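Local coordinates for protein separin (Saccharomyces cerevisiae, PDB 5U1T) that cleaves the cohesin subunit MCD1/SCC1 at the onset of anaphase as a caspase-like cysteine protease, and is held inactive by securin for most of the cell cycle, at residues N1269-K1274 / Y1327-F1332; G961-L966 / R1157-R1162; S1043-L1048 / C1140-N1145; N1232-W1237 / E1372-L1377. One frame throughout, in Å; residues are numbered along the deposited sequence.

Contact 1: residues N1269-K1274 / Y1327-F1332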
loop_
_atom_site.group_PDB
_atom_site.type_symbol
_atom_site.label_atom_id
_atom_site.label_comp_id
_atom_site.label_asym_id
_atom_site.label_seq_id
_atom_site.Cartn_x
_atom_site.Cartn_y
_atom_site.Cartn_z
ATOM N N ASN A 1269 -6.389 30.475 71.806
ATOM C CA ASN A 1269 -5.864 29.121 71.949
ATOM C C ASN A 1269 -4.758 28.704 70.975
ATOM O O ASN A 1269 -4.141 27.652 71.160
ATOM C CB ASN A 1269 -7.021 28.140 71.848
ATOM C CG ASN A 1269 -7.922 28.209 73.041
ATOM O OD1 ASN A 1269 -7.449 28.196 74.180
ATOM N ND2 ASN A 1269 -9.233 28.317 72.802
ATOM N N LEU A 1270 -4.515 29.527 69.955
ATOM C CA LEU A 1270 -3.405 29.324 69.019
ATOM C C LEU A 1270 -2.186 30.189 69.370
ATOM O O LEU A 1270 -2.284 31.408 69.401
ATOM C CB LEU A 1270 -3.851 29.640 67.594
ATOM C CG LEU A 1270 -4.424 28.542 66.708
ATOM C CD1 LEU A 1270 -5.241 27.562 67.498
ATOM C CD2 LEU A 1270 -5.249 29.187 65.611
ATOM N N PRO A 1271 -1.026 29.558 69.593
ATOM C CA PRO A 1271 0.191 30.265 70.003
ATOM C C PRO A 1271 0.498 31.481 69.144
ATOM O O PRO A 1271 0.995 32.484 69.653
ATOM C CB PRO A 1271 1.293 29.220 69.836
ATOM C CG PRO A 1271 0.634 27.938 69.751
ATOM C CD PRO A 1271 -0.774 28.138 69.301
ATOM N N SER A 1272 0.209 31.400 67.854
ATOM C CA SER A 1272 0.529 32.489 66.954
ATOM C C SER A 1272 -0.322 33.712 67.229
ATOM O O SER A 1272 0.172 34.841 67.198
ATOM C CB SER A 1272 0.346 32.054 65.508
ATOM O OG SER A 1272 1.092 32.909 64.667
ATOM N N ARG A 1273 -1.609 33.489 67.493
ATOM C CA ARG A 1273 -2.542 34.594 67.643
ATOM C C ARG A 1273 -2.396 35.169 69.035
ATOM O O ARG A 1273 -2.680 36.334 69.280
ATOM C CB ARG A 1273 -3.962 34.129 67.353
ATOM C CG ARG A 1273 -4.238 34.096 65.886
ATOM C CD ARG A 1273 -5.279 33.083 65.487
ATOM N NE ARG A 1273 -5.150 32.788 64.065
ATOM C CZ ARG A 1273 -6.046 33.068 63.120
ATOM N NH1 ARG A 1273 -7.215 33.637 63.407
ATOM N NH2 ARG A 1273 -5.757 32.743 61.868
ATOM N N LYS A 1274 -1.875 34.348 69.929
ATOM C CA LYS A 1274 -1.630 34.773 71.290
ATOM C C LYS A 1274 -0.389 35.628 71.419
ATOM O O LYS A 1274 -0.332 36.460 72.321
ATOM C CB LYS A 1274 -1.519 33.563 72.198
ATOM C CG LYS A 1274 -2.787 32.725 72.180
ATOM C CD LYS A 1274 -2.560 31.380 72.825
ATOM C CE LYS A 1274 -2.028 31.582 74.217
ATOM N NZ LYS A 1274 -2.086 30.300 74.944
ATOM N N TYR A 1327 1.944 22.197 67.657
ATOM C CA TYR A 1327 0.872 21.420 68.283
ATOM C C TYR A 1327 1.216 21.215 69.752
ATOM O O TYR A 1327 0.358 21.014 70.607
ATOM C CB TYR A 1327 0.673 20.071 67.582
ATOM C CG TYR A 1327 -0.036 20.140 66.240
ATOM C CD1 TYR A 1327 -0.176 21.345 65.563
ATOM C CD2 TYR A 1327 -0.590 18.999 65.664
ATOM C CE1 TYR A 1327 -0.828 21.418 64.349
ATOM C CE2 TYR A 1327 -1.266 19.065 64.433
ATOM C CZ TYR A 1327 -1.366 20.279 63.780
ATOM O OH TYR A 1327 -2.007 20.368 62.565
ATOM N N ASP A 1328 2.507 21.278 70.004
ATOM C CA ASP A 1328 3.111 21.350 71.313
ATOM C C ASP A 1328 2.477 22.355 72.268
ATOM O O ASP A 1328 2.466 22.167 73.489
ATOM C CB ASP A 1328 4.577 21.711 71.117
ATOM C CG ASP A 1328 5.461 20.926 72.000
ATOM O OD1 ASP A 1328 5.031 20.703 73.146
ATOM O OD2 ASP A 1328 6.563 20.503 71.562
ATOM N N GLU A 1329 1.979 23.449 71.712
ATOM C CA GLU A 1329 1.510 24.541 72.535
ATOM C C GLU A 1329 0.169 25.077 72.087
ATOM O O GLU A 1329 -0.198 26.182 72.450
ATOM C CB GLU A 1329 2.535 25.683 72.558
ATOM C CG GLU A 1329 3.516 25.717 71.411
ATOM C CD GLU A 1329 4.422 26.933 71.457
ATOM O OE1 GLU A 1329 4.105 27.894 72.202
ATOM O OE2 GLU A 1329 5.463 26.938 70.756
ATOM N N ILE A 1330 -0.565 24.312 71.289
ATOM C CA ILE A 1330 -1.959 24.642 71.064
ATOM C C ILE A 1330 -2.735 24.074 72.245
ATOM O O ILE A 1330 -2.443 22.966 72.701
ATOM C CB ILE A 1330 -2.494 24.062 69.738
ATOM C CG1 ILE A 1330 -1.742 24.665 68.542
ATOM C CG2 ILE A 1330 -4.012 24.266 69.621
ATOM C CD1 ILE A 1330 -1.888 23.874 67.263
ATOM N N ASP A 1331 -3.700 24.821 72.759
ATOM C CA ASP A 1331 -4.537 24.274 73.814
ATOM C C ASP A 1331 -5.703 23.494 73.224
ATOM O O ASP A 1331 -6.800 24.027 73.080
ATOM C CB ASP A 1331 -5.058 25.379 74.732
ATOM C CG ASP A 1331 -5.620 24.832 76.030
ATOM O OD1 ASP A 1331 -5.745 23.591 76.153
ATOM O OD2 ASP A 1331 -5.943 25.648 76.923
ATOM N N PHE A 1332 -5.460 22.229 72.896
ATOM C CA PHE A 1332 -6.481 21.378 72.287
ATOM C C PHE A 1332 -7.636 21.128 73.240
ATOM O O PHE A 1332 -8.773 21.019 72.800
ATOM C CB PHE A 1332 -5.880 20.048 71.821
ATOM C CG PHE A 1332 -5.072 20.163 70.564
ATOM C CD1 PHE A 1332 -5.693 20.189 69.336
ATOM C CD2 PHE A 1332 -3.694 20.267 70.615
ATOM C CE1 PHE A 1332 -4.961 20.308 68.181
ATOM C CE2 PHE A 1332 -2.954 20.380 69.462
ATOM C CZ PHE A 1332 -3.592 20.398 68.237
#
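Pro1271 lays its ring against Glu1329 and Ile1330. Pro1271 CB lies 3.9 Å from Glu1329 OE1. Pro1271 CG, next round the ring, meets Glu1329 O at 3.3 Å. Pro1271 CD closes the ring and touches Ile1330 CG1 at 3.7 Å. Ile1330 offers that branch because CG1 sits beside the backbone N (chi1 -63°). Its other branch, CG2, runs alongside Leu1270 and lies 4.1 Å from Leu1270 CD1. One backbone hydrogen bond joins the segments: Asp1331 N gives to Asn1269 O at 3.3 Å, nearly straight and in the carbonyl plane. The Asn1269 amide and Asp1331 carboxylate planes are nearly perpendicular, with Asn1269 OD1 3.7 Å from Asp1331 CB; Asn1269 ND2 bonds to Gln1338. With an alanine here CG and CD are gone, which would probably open a gap beside Ile1330 CG1 and leave Glu1329 O without its neighbour. Leu1270 is the break between helix 1252-1269 and the short helix 1271-1275. Asp1331 centres an inverse gamma turn and is the N-cap of helix 1332-1347. The contact thus ties that break to the start of helix 1332-1347, while Leu1315 and Leu1318 of helix 1303-1320 pack on Ile1330 and Leu1270.

Contact 2: residues G961-L966 / R1157-R1162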
loop_
_atom_site.group_PDB
_atom_site.type_symbol
_atom_site.label_atom_id
_atom_site.label_comp_id
_atom_site.label_asym_id
_atom_site.label_seq_id
_atom_site.Cartn_x
_atom_site.Cartn_y
_atom_site.Cartn_z
ATOM N N GLY A 961 -7.625 22.593 50.050
ATOM C CA GLY A 961 -8.835 23.160 49.523
ATOM C C GLY A 961 -8.669 24.500 48.871
ATOM O O GLY A 961 -7.640 25.099 48.924
ATOM N N ILE A 962 -9.720 24.958 48.235
ATOM C CA ILE A 962 -9.697 26.200 47.499
ATOM C C ILE A 962 -11.122 26.670 47.326
ATOM O O ILE A 962 -11.993 25.877 47.135
ATOM C CB ILE A 962 -8.993 25.990 46.149
ATOM C CG1 ILE A 962 -9.030 27.220 45.287
ATOM C CG2 ILE A 962 -9.594 24.843 45.396
ATOM C CD1 ILE A 962 -7.770 27.385 44.493
ATOM N N PRO A 963 -11.380 27.961 47.386
ATOM C CA PRO A 963 -10.750 28.894 48.300
ATOM C C PRO A 963 -10.905 28.521 49.740
ATOM O O PRO A 963 -11.954 28.154 50.200
ATOM C CB PRO A 963 -11.538 30.153 48.050
ATOM C CG PRO A 963 -12.894 29.658 47.759
ATOM C CD PRO A 963 -12.766 28.323 47.118
ATOM N N SER A 964 -9.825 28.646 50.461
ATOM C CA SER A 964 -9.819 28.305 51.847
ATOM C C SER A 964 -9.524 29.531 52.691
ATOM O O SER A 964 -9.987 29.641 53.795
ATOM C CB SER A 964 -8.775 27.233 52.071
ATOM O OG SER A 964 -7.538 27.705 51.605
ATOM N N SER A 965 -8.764 30.454 52.139
ATOM C CA SER A 965 -8.374 31.651 52.818
ATOM C C SER A 965 -8.839 32.869 52.042
ATOM O O SER A 965 -8.859 32.873 50.839
ATOM C CB SER A 965 -6.869 31.648 53.023
ATOM O OG SER A 965 -6.393 32.812 53.645
ATOM N N LEU A 966 -9.202 33.909 52.763
ATOM C CA LEU A 966 -9.503 35.195 52.178
ATOM C C LEU A 966 -8.251 35.983 51.920
ATOM O O LEU A 966 -7.391 36.076 52.763
ATOM C CB LEU A 966 -10.389 35.990 53.119
ATOM C CG LEU A 966 -11.871 35.677 53.068
ATOM C CD1 LEU A 966 -12.582 36.257 54.263
ATOM C CD2 LEU A 966 -12.432 36.268 51.800
ATOM N N ARG A 1157 -21.625 29.700 45.154
ATOM C CA ARG A 1157 -20.365 29.340 45.771
ATOM C C ARG A 1157 -19.741 28.130 45.079
ATOM O O ARG A 1157 -20.438 27.190 44.684
ATOM C CB ARG A 1157 -20.584 29.066 47.267
ATOM C CG ARG A 1157 -19.313 28.972 48.064
ATOM C CD ARG A 1157 -19.570 29.280 49.509
ATOM N NE ARG A 1157 -20.447 28.276 50.083
ATOM C CZ ARG A 1157 -20.952 28.323 51.309
ATOM N NH1 ARG A 1157 -21.742 27.339 51.720
ATOM N NH2 ARG A 1157 -20.665 29.335 52.124
ATOM N N ARG A 1158 -18.428 28.179 44.926
ATOM C CA ARG A 1158 -17.664 27.140 44.286
ATOM C C ARG A 1158 -16.531 26.725 45.164
ATOM O O ARG A 1158 -15.682 27.520 45.467
ATOM C CB ARG A 1158 -17.032 27.711 43.046
ATOM C CG ARG A 1158 -17.506 27.115 41.751
ATOM C CD ARG A 1158 -17.063 27.994 40.607
ATOM N NE ARG A 1158 -18.157 28.299 39.709
ATOM C CZ ARG A 1158 -18.540 29.523 39.414
ATOM N NH1 ARG A 1158 -19.538 29.719 38.588
ATOM N NH2 ARG A 1158 -17.918 30.548 39.943
ATOM N N THR A 1159 -16.483 25.469 45.544
ATOM C CA THR A 1159 -15.393 25.006 46.394
ATOM C C THR A 1159 -14.919 23.643 45.938
ATOM O O THR A 1159 -15.640 22.914 45.275
ATOM C CB THR A 1159 -15.806 24.950 47.883
ATOM O OG1 THR A 1159 -16.832 23.974 48.065
ATOM C CG2 THR A 1159 -16.344 26.290 48.325
ATOM N N HIS A 1160 -13.701 23.293 46.304
ATOM C CA HIS A 1160 -13.077 22.092 45.773
ATOM C C HIS A 1160 -12.088 21.607 46.804
ATOM O O HIS A 1160 -11.524 22.427 47.494
ATOM C CB HIS A 1160 -12.399 22.414 44.438
ATOM C CG HIS A 1160 -11.283 21.485 44.072
ATOM N ND1 HIS A 1160 -11.495 20.220 43.571
ATOM C CD2 HIS A 1160 -9.939 21.646 44.123
ATOM C CE1 HIS A 1160 -10.332 19.639 43.336
ATOM N NE2 HIS A 1160 -9.371 20.482 43.661
ATOM N N LEU A 1161 -11.879 20.306 46.957
ATOM C CA LEU A 1161 -10.799 19.897 47.847
ATOM C C LEU A 1161 -10.095 18.603 47.458
ATOM O O LEU A 1161 -10.691 17.731 46.852
ATOM C CB LEU A 1161 -11.310 19.807 49.292
ATOM C CG LEU A 1161 -12.618 19.152 49.697
ATOM C CD1 LEU A 1161 -12.512 17.674 49.413
ATOM C CD2 LEU A 1161 -12.889 19.401 51.169
ATOM N N ARG A 1162 -8.812 18.489 47.797
ATOM C CA ARG A 1162 -8.009 17.342 47.371
ATOM C C ARG A 1162 -7.734 16.432 48.547
ATOM O O ARG A 1162 -7.178 16.854 49.553
ATOM C CB ARG A 1162 -6.695 17.799 46.729
ATOM C CG ARG A 1162 -6.891 18.771 45.596
ATOM C CD ARG A 1162 -5.594 19.065 44.863
ATOM N NE ARG A 1162 -5.751 18.876 43.418
ATOM C CZ ARG A 1162 -5.291 17.808 42.764
ATOM N NH1 ARG A 1162 -4.639 16.859 43.443
ATOM N NH2 ARG A 1162 -5.482 17.683 41.437
#
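Ile962 and His1160 exchange two backbone hydrogen bonds. Ile962 N gives to His1160 O at 3.2 Å, and His1160 N returns one to Ile962 O, also at 3.2 Å. They form an antiparallel hydrogen-bonded pair. Both N-H groups are bent off the line to the acceptor, with angles of 142°. Each carbonyl also takes a CA-H contact: Gly961 CA lies 3.4 Å from His1160 O, and Thr1159 CA lies 3.6 Å from Ile962 O. Gly961 faces Leu1161 as the non-hydrogen-bonded pair, with Gly961 CA 4.2 Å from Leu1161 CB. Beyond Ile962 comes a cis peptide bond and Pro963, which has no N-H to continue the pairing. Pro963 CD sits 3.4 Å from Arg1158 O.

On the face that carries Ile962 and His1160, Ile962 CG2 comes to the edge of the imidazole, 3.5 Å from His1160 CD2. The ring swings out with CG anti to the backbone N (chi1 156°). Its ND1 bonds to Ser1149 OG on the next strand, which helps to fix the ring's rotation. Helix 1036-1054 packs on this face through Leu1050 and Thr1051, and Leu1066 of helix 1062-1072 also touches Ile962. Arg1158 reaches Glu1063 of that second helix in a salt bridge.

This is a short antiparallel beta pairing, by which strand 960-962 joins strand 1157-1163. The latter pairs on its other side with strand 1146-1152 in a mixed sheet.

Contact 3: residues S1043-L1048 / C1140-N1145; sequences SSLSSL and CPITGN
Ile1142 holds CG1 beside its backbone N (chi1 -53°), which turns CG1 toward the helix; CD1, at its end, meets Ser1044 and Leu1045. Leu1048 holds CG anti to its backbone N (chi1 171°), and its chain reaches out to Thr1143. Ile1142 and Leu1045 cross at about a right angle, with their CD1 atoms 3.4 Å apart. Ile1142 CG1 also lies 3.9 Å from Leu1045 CD1. Leu1048 and Thr1143 meet tip to tip, Leu1048 CD2 lying 3.7 Å from Thr1143 CG2. The Ser1044 hydroxyl bonds back to Ser1040 O in its own helix. No hydrogen bond crosses between the segments. An alanine in place of Ile1142 lacks CG1, CG2 and CD1, and would probably leave a gap over Leu1045 CD1. The loop closes on itself: Cys1140 N gives to Asn1145 O at 2.9 Å, and Gly1144 N gives to Cys1140 O. It is the turn of the hairpin made by strands 1132-1139 and 1146-1152. Helix 1036-1054 lies against this turn. Trp939 of helix 927-946 touches Leu1045, Leu1048 and Ile1142, and Arg1162 of strand 1157-1163 packs on Leu1048, Cys1140 and Thr1143.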
loop_
_atom_site.group_PDB
_atom_site.type_symbol
_atom_site.label_atom_id
_atom_site.label_comp_id
_atom_site.label_asym_id
_atom_site.label_seq_id
_atom_site.Cartn_x
_atom_site.Cartn_y
_atom_site.Cartn_z
ATOM N N SER A 1043 -5.705 18.738 32.992
ATOM C CA SER A 1043 -6.698 19.391 33.791
ATOM C C SER A 1043 -6.397 19.212 35.246
ATOM O O SER A 1043 -6.513 20.129 36.008
ATOM C CB SER A 1043 -8.072 18.842 33.474
ATOM O OG SER A 1043 -8.322 17.658 34.181
ATOM N N SER A 1044 -6.002 18.018 35.627
ATOM C CA SER A 1044 -5.726 17.737 37.017
ATOM C C SER A 1044 -4.462 18.403 37.491
ATOM O O SER A 1044 -4.324 18.780 38.623
ATOM C CB SER A 1044 -5.690 16.245 37.259
ATOM O OG SER A 1044 -4.985 15.601 36.243
ATOM N N LEU A 1045 -3.521 18.499 36.598
ATOM C CA LEU A 1045 -2.257 19.184 36.846
ATOM C C LEU A 1045 -2.512 20.668 36.999
ATOM O O LEU A 1045 -1.805 21.377 37.690
ATOM C CB LEU A 1045 -1.294 18.938 35.679
ATOM C CG LEU A 1045 0.191 18.666 35.852
ATOM C CD1 LEU A 1045 0.426 17.453 36.738
ATOM C CD2 LEU A 1045 0.814 18.450 34.484
ATOM N N SER A 1046 -3.541 21.130 36.318
ATOM C CA SER A 1046 -3.873 22.531 36.291
ATOM C C SER A 1046 -4.587 22.948 37.583
ATOM O O SER A 1046 -4.366 24.039 38.126
ATOM C CB SER A 1046 -4.731 22.818 35.064
ATOM O OG SER A 1046 -5.400 24.050 35.184
ATOM N N SER A 1047 -5.437 22.065 38.085
ATOM C CA SER A 1047 -6.146 22.362 39.302
ATOM C C SER A 1047 -5.260 22.092 40.529
ATOM O O SER A 1047 -5.403 22.757 41.547
ATOM C CB SER A 1047 -7.435 21.556 39.382
ATOM O OG SER A 1047 -7.137 20.245 39.798
ATOM N N LEU A 1048 -4.347 21.132 40.441
ATOM C CA LEU A 1048 -3.410 20.926 41.534
ATOM C C LEU A 1048 -2.478 22.126 41.682
ATOM O O LEU A 1048 -2.208 22.570 42.792
ATOM C CB LEU A 1048 -2.591 19.657 41.339
ATOM C CG LEU A 1048 -1.438 19.475 42.329
ATOM C CD1 LEU A 1048 -1.941 19.415 43.759
ATOM C CD2 LEU A 1048 -0.654 18.240 42.014
ATOM N N CYS A 1140 -7.387 11.607 40.813
ATOM C CA CYS A 1140 -6.216 12.258 40.239
ATOM C C CYS A 1140 -5.180 11.218 39.858
ATOM O O CYS A 1140 -4.576 10.573 40.724
ATOM C CB CYS A 1140 -5.615 13.276 41.203
ATOM S SG CYS A 1140 -4.246 14.238 40.503
ATOM N N PRO A 1141 -4.995 11.040 38.544
ATOM C CA PRO A 1141 -4.065 10.051 37.982
ATOM C C PRO A 1141 -2.621 10.336 38.439
ATOM O O PRO A 1141 -1.905 9.449 38.936
ATOM C CB PRO A 1141 -4.229 10.239 36.462
ATOM C CG PRO A 1141 -4.744 11.663 36.293
ATOM C CD PRO A 1141 -5.597 11.914 37.514
ATOM N N ILE A 1142 -2.222 11.596 38.290
ATOM C CA ILE A 1142 -0.916 12.070 38.721
ATOM C C ILE A 1142 -0.657 11.803 40.205
ATOM O O ILE A 1142 0.360 11.212 40.554
ATOM C CB ILE A 1142 -0.762 13.597 38.443
ATOM C CG1 ILE A 1142 -1.077 13.907 36.970
ATOM C CG2 ILE A 1142 0.638 14.100 38.845
ATOM C CD1 ILE A 1142 -2.014 15.085 36.771
ATOM N N THR A 1143 -1.562 12.229 41.081
ATOM C CA THR A 1143 -1.250 12.186 42.515
ATOM C C THR A 1143 -1.859 11.019 43.264
ATOM O O THR A 1143 -1.390 10.668 44.342
ATOM C CB THR A 1143 -1.719 13.444 43.226
ATOM O OG1 THR A 1143 -3.141 13.566 43.069
ATOM C CG2 THR A 1143 -1.031 14.661 42.658
ATOM N N GLY A 1144 -2.925 10.445 42.707
ATOM C CA GLY A 1144 -3.678 9.406 43.390
ATOM C C GLY A 1144 -4.726 9.973 44.331
ATOM O O GLY A 1144 -5.419 9.220 45.015
ATOM N N ASN A 1145 -4.837 11.300 44.367
ATOM C CA ASN A 1145 -5.782 11.969 45.258
ATOM C C ASN A 1145 -7.227 11.732 44.853
ATOM O O ASN A 1145 -7.533 11.659 43.666
ATOM C CB ASN A 1145 -5.540 13.495 45.294
ATOM C CG ASN A 1145 -4.195 13.879 45.886
ATOM O OD1 ASN A 1145 -3.648 13.177 46.731
ATOM N ND2 ASN A 1145 -3.659 15.005 45.436
#

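Contact 4: residues N1232-W1237 / E1372-L1377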
loop_
_atom_site.group_PDB
_atom_site.type_symbol
_atom_site.label_atom_id
_atom_site.label_comp_id
_atom_site.label_asym_id
_atom_site.label_seq_id
_atom_site.Cartn_x
_atom_site.Cartn_y
_atom_site.Cartn_z
ATOM N N ASN A 1232 -14.290 0.983 55.190
ATOM C CA ASN A 1232 -12.909 1.468 55.127
ATOM C C ASN A 1232 -12.828 2.797 54.413
ATOM O O ASN A 1232 -12.152 3.714 54.861
ATOM C CB ASN A 1232 -11.982 0.484 54.406
ATOM C CG ASN A 1232 -11.856 -0.861 55.117
ATOM O OD1 ASN A 1232 -12.208 -1.014 56.301
ATOM N ND2 ASN A 1232 -11.333 -1.858 54.383
ATOM N N ILE A 1233 -13.525 2.882 53.289
ATOM C CA ILE A 1233 -13.506 4.083 52.480
ATOM C C ILE A 1233 -14.088 5.260 53.266
ATOM O O ILE A 1233 -13.443 6.302 53.366
ATOM C CB ILE A 1233 -14.247 3.848 51.149
ATOM C CG1 ILE A 1233 -13.304 3.100 50.196
ATOM C CG2 ILE A 1233 -14.706 5.163 50.545
ATOM C CD1 ILE A 1233 -13.969 2.413 49.017
ATOM N N GLU A 1234 -15.274 5.080 53.848
ATOM C CA GLU A 1234 -15.890 6.093 54.718
ATOM C C GLU A 1234 -14.964 6.618 55.792
ATOM O O GLU A 1234 -14.918 7.813 56.066
ATOM C CB GLU A 1234 -17.122 5.529 55.411
ATOM C CG GLU A 1234 -18.398 5.791 54.691
ATOM C CD GLU A 1234 -19.564 5.152 55.384
ATOM O OE1 GLU A 1234 -19.760 5.480 56.569
ATOM O OE2 GLU A 1234 -20.269 4.327 54.754
ATOM N N ASN A 1235 -14.239 5.697 56.407
ATOM C CA ASN A 1235 -13.473 5.989 57.608
ATOM C C ASN A 1235 -12.013 6.314 57.299
ATOM O O ASN A 1235 -11.192 6.393 58.202
ATOM C CB ASN A 1235 -13.560 4.800 58.587
ATOM C CG ASN A 1235 -15.008 4.499 59.048
ATOM O OD1 ASN A 1235 -15.826 5.410 59.223
ATOM N ND2 ASN A 1235 -15.316 3.217 59.249
ATOM N N SER A 1236 -11.689 6.497 56.027
ATOM C CA SER A 1236 -10.325 6.813 55.631
ATOM C C SER A 1236 -10.287 8.015 54.726
ATOM O O SER A 1236 -9.572 8.990 54.979
ATOM C CB SER A 1236 -9.669 5.643 54.911
ATOM O OG SER A 1236 -9.269 4.652 55.830
ATOM N N TRP A 1237 -11.040 7.903 53.659
ATOM C CA TRP A 1237 -11.038 8.886 52.628
ATOM C C TRP A 1237 -11.620 10.234 52.936
ATOM O O TRP A 1237 -11.209 11.198 52.342
ATOM C CB TRP A 1237 -11.684 8.288 51.402
ATOM C CG TRP A 1237 -10.932 7.150 50.890
ATOM C CD1 TRP A 1237 -9.896 6.566 51.476
ATOM C CD2 TRP A 1237 -11.145 6.464 49.670
ATOM N NE1 TRP A 1237 -9.435 5.542 50.715
ATOM C CE2 TRP A 1237 -10.192 5.469 49.587
ATOM C CE3 TRP A 1237 -12.055 6.599 48.635
ATOM C CZ2 TRP A 1237 -10.123 4.611 48.524
ATOM C CZ3 TRP A 1237 -11.980 5.755 47.588
ATOM C CH2 TRP A 1237 -11.032 4.774 47.535
ATOM N N GLU A 1372 -23.538 6.125 46.702
ATOM C CA GLU A 1372 -24.804 6.450 47.329
ATOM C C GLU A 1372 -25.069 5.598 48.565
ATOM O O GLU A 1372 -25.978 5.879 49.322
ATOM C CB GLU A 1372 -25.949 6.302 46.319
ATOM C CG GLU A 1372 -25.832 7.230 45.099
ATOM C CD GLU A 1372 -25.030 6.623 43.927
ATOM O OE1 GLU A 1372 -24.297 5.632 44.137
ATOM O OE2 GLU A 1372 -25.145 7.138 42.792
ATOM N N CYS A 1373 -24.258 4.577 48.803
ATOM C CA CYS A 1373 -24.493 3.742 49.965
ATOM C C CYS A 1373 -23.553 4.033 51.141
ATOM O O CYS A 1373 -23.687 3.438 52.213
ATOM C CB CYS A 1373 -24.432 2.284 49.542
ATOM S SG CYS A 1373 -25.882 1.901 48.451
ATOM N N LEU A 1374 -22.626 4.971 50.957
ATOM C CA LEU A 1374 -21.868 5.511 52.088
ATOM C C LEU A 1374 -22.838 6.117 53.122
ATOM O O LEU A 1374 -23.869 6.695 52.753
ATOM C CB LEU A 1374 -20.850 6.550 51.609
ATOM C CG LEU A 1374 -19.765 5.950 50.711
ATOM C CD1 LEU A 1374 -18.680 6.962 50.359
ATOM C CD2 LEU A 1374 -19.170 4.722 51.362
ATOM N N SER A 1375 -22.520 5.973 54.406
ATOM C CA SER A 1375 -23.477 6.331 55.461
ATOM C C SER A 1375 -23.919 7.804 55.413
ATOM O O SER A 1375 -25.061 8.119 55.765
ATOM C CB SER A 1375 -22.900 6.016 56.837
ATOM O OG SER A 1375 -21.778 6.834 57.106
ATOM N N PHE A 1376 -23.035 8.686 54.950
ATOM C CA PHE A 1376 -23.393 10.087 54.801
ATOM C C PHE A 1376 -24.060 10.409 53.460
ATOM O O PHE A 1376 -24.385 11.554 53.197
ATOM C CB PHE A 1376 -22.161 10.975 55.002
ATOM C CG PHE A 1376 -21.014 10.700 54.048
ATOM C CD1 PHE A 1376 -20.930 11.361 52.831
ATOM C CD2 PHE A 1376 -19.991 9.825 54.399
ATOM C CE1 PHE A 1376 -19.851 11.121 51.948
ATOM C CE2 PHE A 1376 -18.915 9.578 53.526
ATOM C CZ PHE A 1376 -18.844 10.230 52.307
ATOM N N LEU A 1377 -24.272 9.404 52.615
ATOM C CA LEU A 1377 -24.995 9.625 51.357
ATOM C C LEU A 1377 -26.317 8.860 51.301
ATOM O O LEU A 1377 -27.250 9.308 50.648
ATOM C CB LEU A 1377 -24.128 9.239 50.152
ATOM C CG LEU A 1377 -22.919 10.146 49.912
ATOM C CD1 LEU A 1377 -22.227 9.831 48.599
ATOM C CD2 LEU A 1377 -23.322 11.621 49.989
#
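Ser1375 N gives a hydrogen bond of 2.8 Å to Glu1234 OE2, with an N-H...O angle of 155°. The donor comes from above the carboxylate plane. The second oxygen is held by the same residue: Ser1375 OG gives to Glu1234 OE1, modelled at a very short 2.5 Å, a length that carries little weight at this resolution. One serine thus grips both oxygens, through its backbone and its side chain. Two donors would probably favour the charged form of Glu1234 and limit the turning of its carboxylate.

The Glu1234 chain reaches across extended beyond CG (chi2 177°). Its middle is packed by carbon. Glu1234 CG lies 3.6 Å from Leu1374 CD2, and the two side chains run antiparallel past one another. Glu1234 CG also lies 4.0 Å from Phe1376 CE2, and the phenyl ring stands nearly perpendicular to the carboxylate. Leu1374 CB sits over one face of that ring, displaced from its centre. Ile1233 adds a looser apolar touch, its CG2 4.4 Å from Leu1374 CD1. Leu1377 N gives to Leu1374 O, which closes the turn that carries Ser1375.

Phe1376 also meets the rings of Phe1238, edge-to-face, and Phe1245. The contact joins residues 1232-1237 of helix 1209-1237 to the loop between strands 1353-1362 and 1382-1385, which run parallel in the sheet. Ile1233 and Trp1237 lean on Ala1183 of helix 1180-1198.

Contacts 2 and 3 touch, with centres 16 Å apart. Arg1162, in strand 1157-1163, reaches the helix of contact 3, its NH2 3.2 Å from Ser1044 O. Contact 3 is nested inside the chain loop that contact 2 closes. Contact 4 lies about 22 Å from each of these, centre to centre. One mixed sheet relates the three: it includes the strand pair of contact 2, the hairpin of contact 3 and the two strands flanking the loop of contact 4. Contact 1 is nested in the loop closed by contact 4, yet their centres are 32 Å apart. All four lie away from Cys1497, the probable catalytic cysteine.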